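Molybdate-binding protein MolA (Haemophilus influenzae, PDB 3PSH) binds molybdate and tungstate, but not sulfate or phosphate, in the periplasm and serves the low-affinity molybdate importer MolBCA as its solute-binding subunit. Local coordinates at residues Thr28-Val33 with Lys317-Ser322; Arg20-Gln25 with Leu81-Asp86. All blocks are in the same frame, centred on the assembly; numbering follows the deposited sequence.

Interaction 1 (Thr28-Val33 with Lys317-Ser322); sequences TLNIAV and KFYRTS
Val-33 and Asn-30, one turn apart on helix 26-34, meet the C-terminal end of helix 307-319, the last helix of this two-lobed binding protein of the solute-binding protein 8 family, as a worked example of how a helix end is tied down by polar groups. A charged side chain supplies the first hydrogen bonds: Arg-320, the residue with positive phi that leaves the helix, points its guanidinium end-on at the carbonyl of Val-33, with NH2 to Val-33 O at 2.9 Å and NH1 to the same O at 3.0 Å. The oxygen lies close to the guanidinium plane, and a bend at chi3 (-75°) turns the group onto it.

Apolar packing is modest. Val-33 CG1 sits at the edge of the Tyr-319 ring, 3.9 Å from CD1.

A buried hydrogen bond between Tyr-319 and Asn-30 lies nearer the cleft, the Asn-30 side chain being about 9 Å from the molybdate. Asn-30 OD1 also accepts from Tyr-56, while its ND2 is bonded to Glu-284, so both ends of the amide are fixed. Tyr-319 OH donates to Asn-30 OD1 over 2.8 Å on a lone pair in the carbonyl plane, amide and ring lying only 13° from coplanar.

Interaction 2 (Arg20-Gln25 with Leu81-Asp86); sequences RAVVLQ and LALKPD
Arg-20 and Pro-85 bring their CA atoms within 4.8 Å where the start of strand 21-24 meets the loop leading from helix 77-82 into strand 87-91, and Asp-86 N donates to Arg-20 O over 3.0 Å. Beside this bond Pro-85 CA makes a C-H...O contact with the same oxygen. The pairing continues inward, for Val-22 exchanges backbone bonds with Val-87 and Phe-89 of strand 87-91, its neighbour in a Rossmann-like parallel sheet of strand order 2-1-3-4.

The Arg-20 side chain reaches back along the turn. Bent at chi3 (80°), it presents its NE side to the carbonyl of Leu-83, with NE at 2.8 Å and NH2 at 2.7 Å from Leu-83 O, which lies 5° out of the guanidinium plane. NE makes a further weak bond to Lys-84 O. At the other end of the contact the Asp-86 carboxylate faces the backbone: OD2 accepts from Asn-19 N and, weakly, from Arg-20 N.

On the sheet side of these polar groups, Val-22 CG2 of the strand itself packs 3.8 Å from Leu-83 CD1, the two side chains crossing at about a right angle, and 4.0 Å from Pro-85 CB, with which it lies side by side.

The arginine's charge is thus spent on main-chain carbonyls and not on the nearby carboxylate, whose charge probably strengthens its bonds to the N-H groups of Asn-19 and Arg-20; both charges tie down main chain at the turn.

In the fold
Strand 21-24 runs directly into helix 26-34, so the two contacts hold successive elements of one lobe, their centres about 19 Å apart. They also touch: Val-23 CG1 packs against Thr-28 CG2. Interaction 1 is the more deeply buried, tying the helix after the strand to the C-terminal helix near the molybdate cleft; interaction 2 is partly buried, nearer the surface, where strand 21-24 begins, and away from the annotated sites. Each uses an arginine to grip a main-chain carbonyl with two nitrogens, end-on in 28-33/317-322 and side-on in 20-25/81-86. A tyrosine-asparagine bond supplements the first, backbone pairing and a carboxylate the second.

Interaction 1 (Thr28-Val33 with Lys317-Ser322)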
loop_
_atom_site.group_PDB
_atom_site.type_symbol
_atom_site.label_atom_id
_atom_site.label_comp_id
_atom_site.label_asym_id
_atom_site.label_seq_id
_atom_site.Cartn_x
_atom_site.Cartn_y
_atom_site.Cartn_z
ATOM N N THR A 28 4.430 2.767 5.815
ATOM C CA THR A 28 5.026 4.021 6.315
ATOM C C THR A 28 6.490 4.166 5.772
ATOM O O THR A 28 6.894 5.276 5.449
ATOM C CB THR A 28 5.115 3.969 7.820
ATOM O OG1 THR A 28 3.804 4.090 8.393
ATOM C CG2 THR A 28 6.024 5.077 8.348
ATOM N N LEU A 29 7.278 3.076 5.659
ATOM C CA LEU A 29 8.628 3.151 5.139
ATOM C C LEU A 29 8.602 3.783 3.741
ATOM O O LEU A 29 9.400 4.641 3.471
ATOM C CB LEU A 29 9.303 1.734 5.170
ATOM C CG LEU A 29 10.777 1.675 4.722
ATOM C CD1 LEU A 29 11.612 2.832 5.442
ATOM C CD2 LEU A 29 11.263 0.298 5.137
ATOM N N ASN A 30 7.697 3.324 2.858
ATOM C CA ASN A 30 7.675 3.785 1.464
ATOM C C ASN A 30 7.292 5.291 1.508
ATOM O O ASN A 30 7.844 6.054 0.772
ATOM C CB ASN A 30 6.631 2.921 0.712
ATOM C CG ASN A 30 6.459 3.361 -0.730
ATOM O OD1 ASN A 30 7.444 3.794 -1.389
ATOM N ND2 ASN A 30 5.235 3.206 -1.232
ATOM N N ILE A 31 6.335 5.649 2.344
ATOM C CA ILE A 31 6.032 7.118 2.518
ATOM C C ILE A 31 7.271 7.909 2.927
ATOM O O ILE A 31 7.553 8.972 2.343
ATOM C CB ILE A 31 4.759 7.346 3.397
ATOM C CG1 ILE A 31 3.483 6.771 2.709
ATOM C CG2 ILE A 31 4.682 8.896 3.853
ATOM C CD1 ILE A 31 2.333 6.589 3.613
ATOM N N ALA A 32 7.971 7.419 3.951
ATOM C CA ALA A 32 9.158 8.143 4.454
ATOM C C ALA A 32 10.203 8.269 3.383
ATOM O O ALA A 32 10.885 9.337 3.315
ATOM C CB ALA A 32 9.813 7.434 5.666
ATOM N N VAL A 33 10.333 7.239 2.520
ATOM C CA VAL A 33 11.299 7.335 1.450
ATOM C C VAL A 33 10.854 8.494 0.545
ATOM O O VAL A 33 11.673 9.293 0.017
ATOM C CB VAL A 33 11.397 5.958 0.670
ATOM C CG1 VAL A 33 12.117 6.151 -0.697
ATOM C CG2 VAL A 33 12.068 4.904 1.549
ATOM N N LYS A 317 10.629 13.362 -8.589
ATOM C CA LYS A 317 10.240 14.196 -7.439
ATOM C C LYS A 317 10.317 13.477 -6.083
ATOM O O LYS A 317 11.048 13.940 -5.154
ATOM C CB LYS A 317 8.878 14.873 -7.627
ATOM C CG LYS A 317 8.358 15.508 -6.368
ATOM C CD LYS A 317 8.900 16.927 -6.177
ATOM C CE LYS A 317 8.396 17.495 -4.836
ATOM N NZ LYS A 317 9.311 18.768 -4.596
ATOM N N PHE A 318 9.760 12.234 -6.023
ATOM C CA PHE A 318 9.559 11.568 -4.719
ATOM C C PHE A 318 10.564 10.478 -4.483
ATOM O O PHE A 318 10.825 10.146 -3.299
ATOM C CB PHE A 318 8.080 11.055 -4.661
ATOM C CG PHE A 318 7.098 12.241 -4.617
ATOM C CD1 PHE A 318 7.153 13.143 -3.567
ATOM C CD2 PHE A 318 6.203 12.506 -5.667
ATOM C CE1 PHE A 318 6.343 14.270 -3.529
ATOM C CE2 PHE A 318 5.362 13.624 -5.636
ATOM C CZ PHE A 318 5.384 14.512 -4.555
ATOM N N TYR A 319 11.070 9.847 -5.557
ATOM C CA TYR A 319 12.112 8.832 -5.336
ATOM C C TYR A 319 13.492 9.289 -5.730
ATOM O O TYR A 319 14.410 8.535 -5.555
ATOM C CB TYR A 319 11.793 7.519 -6.080
ATOM C CG TYR A 319 10.582 6.755 -5.545
ATOM C CD1 TYR A 319 10.612 6.167 -4.252
ATOM C CD2 TYR A 319 9.414 6.606 -6.344
ATOM C CE1 TYR A 319 9.522 5.407 -3.754
ATOM C CE2 TYR A 319 8.331 5.778 -5.864
ATOM C CZ TYR A 319 8.367 5.270 -4.569
ATOM O OH TYR A 319 7.364 4.463 -4.133
ATOM N N ARG A 320 13.612 10.505 -6.256
ATOM C CA ARG A 320 14.899 11.166 -6.637
ATOM C C ARG A 320 15.697 10.285 -7.660
ATOM O O ARG A 320 16.982 10.258 -7.736
ATOM C CB ARG A 320 15.712 11.473 -5.336
ATOM C CG ARG A 320 14.972 12.239 -4.308
ATOM C CD ARG A 320 15.704 12.148 -2.924
ATOM N NE ARG A 320 15.430 10.797 -2.378
ATOM C CZ ARG A 320 14.279 10.393 -1.774
ATOM N NH1 ARG A 320 13.195 11.142 -1.725
ATOM N NH2 ARG A 320 14.210 9.147 -1.340
ATOM N N THR A 321 14.939 9.539 -8.452
ATOM C CA THR A 321 15.522 8.724 -9.510
ATOM C C THR A 321 14.482 8.494 -10.629
ATOM O O THR A 321 13.333 8.909 -10.482
ATOM C CB THR A 321 16.092 7.371 -9.001
ATOM O OG1 THR A 321 16.909 6.840 -10.061
ATOM C CG2 THR A 321 15.034 6.374 -8.582
ATOM N N SER A 322 14.920 7.961 -11.751
ATOM C CA SER A 322 13.946 7.502 -12.768
ATOM C C SER A 322 13.253 6.179 -12.430
ATOM O O SER A 322 13.744 5.381 -11.600
ATOM C CB SER A 322 14.615 7.416 -14.147
ATOM O OG SER A 322 15.581 6.411 -14.084
#

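Interaction 2 (Arg20-Gln25 with Leu81-Asp86)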
loop_
_atom_site.group_PDB
_atom_site.type_symbol
_atom_site.label_atom_id
_atom_site.label_comp_id
_atom_site.label_asym_id
_atom_site.label_seq_id
_atom_site.Cartn_x
_atom_site.Cartn_y
_atom_site.Cartn_z
ATOM N N ARG A 20 16.295 9.176 14.818
ATOM C CA ARG A 20 16.517 7.731 15.075
ATOM C C ARG A 20 15.219 6.907 15.119
ATOM O O ARG A 20 14.971 6.135 16.031
ATOM C CB ARG A 20 17.327 7.531 16.375
ATOM C CG ARG A 20 18.696 8.168 16.205
ATOM C CD ARG A 20 19.578 7.953 17.457
ATOM N NE ARG A 20 20.039 6.585 17.256
ATOM C CZ ARG A 20 20.981 6.172 16.416
ATOM N NH1 ARG A 20 21.806 7.054 15.769
ATOM N NH2 ARG A 20 21.172 4.832 16.266
ATOM N N ALA A 21 14.424 7.037 14.038
ATOM C CA ALA A 21 13.113 6.409 14.071
ATOM C C ALA A 21 13.318 4.937 13.683
ATOM O O ALA A 21 14.210 4.631 12.824
ATOM C CB ALA A 21 12.240 7.078 12.979
ATOM N N VAL A 22 12.435 4.094 14.211
ATOM C CA VAL A 22 12.485 2.682 13.716
ATOM C C VAL A 22 11.129 2.489 13.039
ATOM O O VAL A 22 10.120 2.846 13.604
ATOM C CB VAL A 22 12.755 1.728 14.904
ATOM C CG1 VAL A 22 12.466 0.263 14.463
ATOM C CG2 VAL A 22 14.271 1.866 15.202
ATOM N N VAL A 23 11.128 1.974 11.805
ATOM C CA VAL A 23 9.872 1.954 11.059
ATOM C C VAL A 23 9.442 0.506 10.797
ATOM O O VAL A 23 10.029 -0.158 9.945
ATOM C CB VAL A 23 9.989 2.744 9.679
ATOM C CG1 VAL A 23 8.624 2.617 8.997
ATOM C CG2 VAL A 23 10.329 4.215 10.000
ATOM N N LEU A 24 8.490 0.030 11.619
ATOM C CA LEU A 24 8.086 -1.409 11.583
ATOM C C LEU A 24 6.872 -1.715 10.701
ATOM O O LEU A 24 6.003 -2.531 11.050
ATOM C CB LEU A 24 7.934 -1.983 13.036
ATOM C CG LEU A 24 9.239 -1.849 13.960
ATOM C CD1 LEU A 24 8.908 -2.507 15.293
ATOM C CD2 LEU A 24 10.515 -2.427 13.268
ATOM N N GLN A 25 6.746 -0.957 9.627
ATOM C CA GLN A 25 5.602 -1.079 8.699
ATOM C C GLN A 25 6.148 -0.631 7.347
ATOM O O GLN A 25 6.732 0.481 7.258
ATOM C CB GLN A 25 4.466 -0.159 9.168
ATOM C CG GLN A 25 3.129 -0.507 8.385
ATOM C CD GLN A 25 2.203 0.640 8.203
ATOM O OE1 GLN A 25 0.999 0.526 8.591
ATOM N NE2 GLN A 25 2.693 1.761 7.703
ATOM N N LEU A 81 16.535 -1.402 21.714
ATOM C CA LEU A 81 17.255 -0.456 22.587
ATOM C C LEU A 81 18.701 -0.115 22.170
ATOM O O LEU A 81 19.139 1.011 22.431
ATOM C CB LEU A 81 17.240 -0.871 24.080
ATOM C CG LEU A 81 15.846 -0.836 24.681
ATOM C CD1 LEU A 81 15.851 -1.504 26.052
ATOM C CD2 LEU A 81 15.350 0.655 24.848
ATOM N N ALA A 82 19.439 -1.023 21.567
ATOM C CA ALA A 82 20.808 -0.713 21.201
ATOM C C ALA A 82 20.829 0.418 20.104
ATOM O O ALA A 82 21.860 1.107 19.909
ATOM C CB ALA A 82 21.509 -1.968 20.706
ATOM N N LEU A 83 19.745 0.502 19.298
ATOM C CA LEU A 83 19.634 1.533 18.263
ATOM C C LEU A 83 19.381 2.931 18.838
ATOM O O LEU A 83 19.398 3.957 18.078
ATOM C CB LEU A 83 18.534 1.251 17.218
ATOM C CG LEU A 83 18.753 -0.102 16.604
ATOM C CD1 LEU A 83 17.417 -0.283 15.722
ATOM C CD2 LEU A 83 20.016 -0.029 15.756
ATOM N N LYS A 84 19.074 3.031 20.154
ATOM C CA LYS A 84 18.776 4.328 20.738
ATOM C C LYS A 84 17.660 5.062 19.948
ATOM O O LYS A 84 17.816 6.280 19.623
ATOM C CB LYS A 84 20.041 5.237 20.856
ATOM C CG LYS A 84 21.082 4.521 21.878
ATOM C CD LYS A 84 22.327 5.429 22.127
ATOM C CE LYS A 84 23.355 4.619 22.997
ATOM N NZ LYS A 84 24.679 5.347 22.917
ATOM N N PRO A 85 16.537 4.323 19.675
ATOM C CA PRO A 85 15.497 5.031 18.849
ATOM C C PRO A 85 14.832 6.168 19.577
ATOM O O PRO A 85 14.783 6.186 20.848
ATOM C CB PRO A 85 14.482 3.964 18.565
ATOM C CG PRO A 85 14.755 2.864 19.550
ATOM C CD PRO A 85 16.085 3.023 20.173
ATOM N N ASP A 86 14.358 7.137 18.819
ATOM C CA ASP A 86 13.537 8.192 19.441
ATOM C C ASP A 86 12.022 8.067 19.162
ATOM O O ASP A 86 11.197 8.732 19.806
ATOM C CB ASP A 86 14.093 9.592 19.113
ATOM C CG ASP A 86 14.415 9.829 17.624
ATOM O OD1 ASP A 86 14.038 8.997 16.743
ATOM O OD2 ASP A 86 15.117 10.843 17.258
#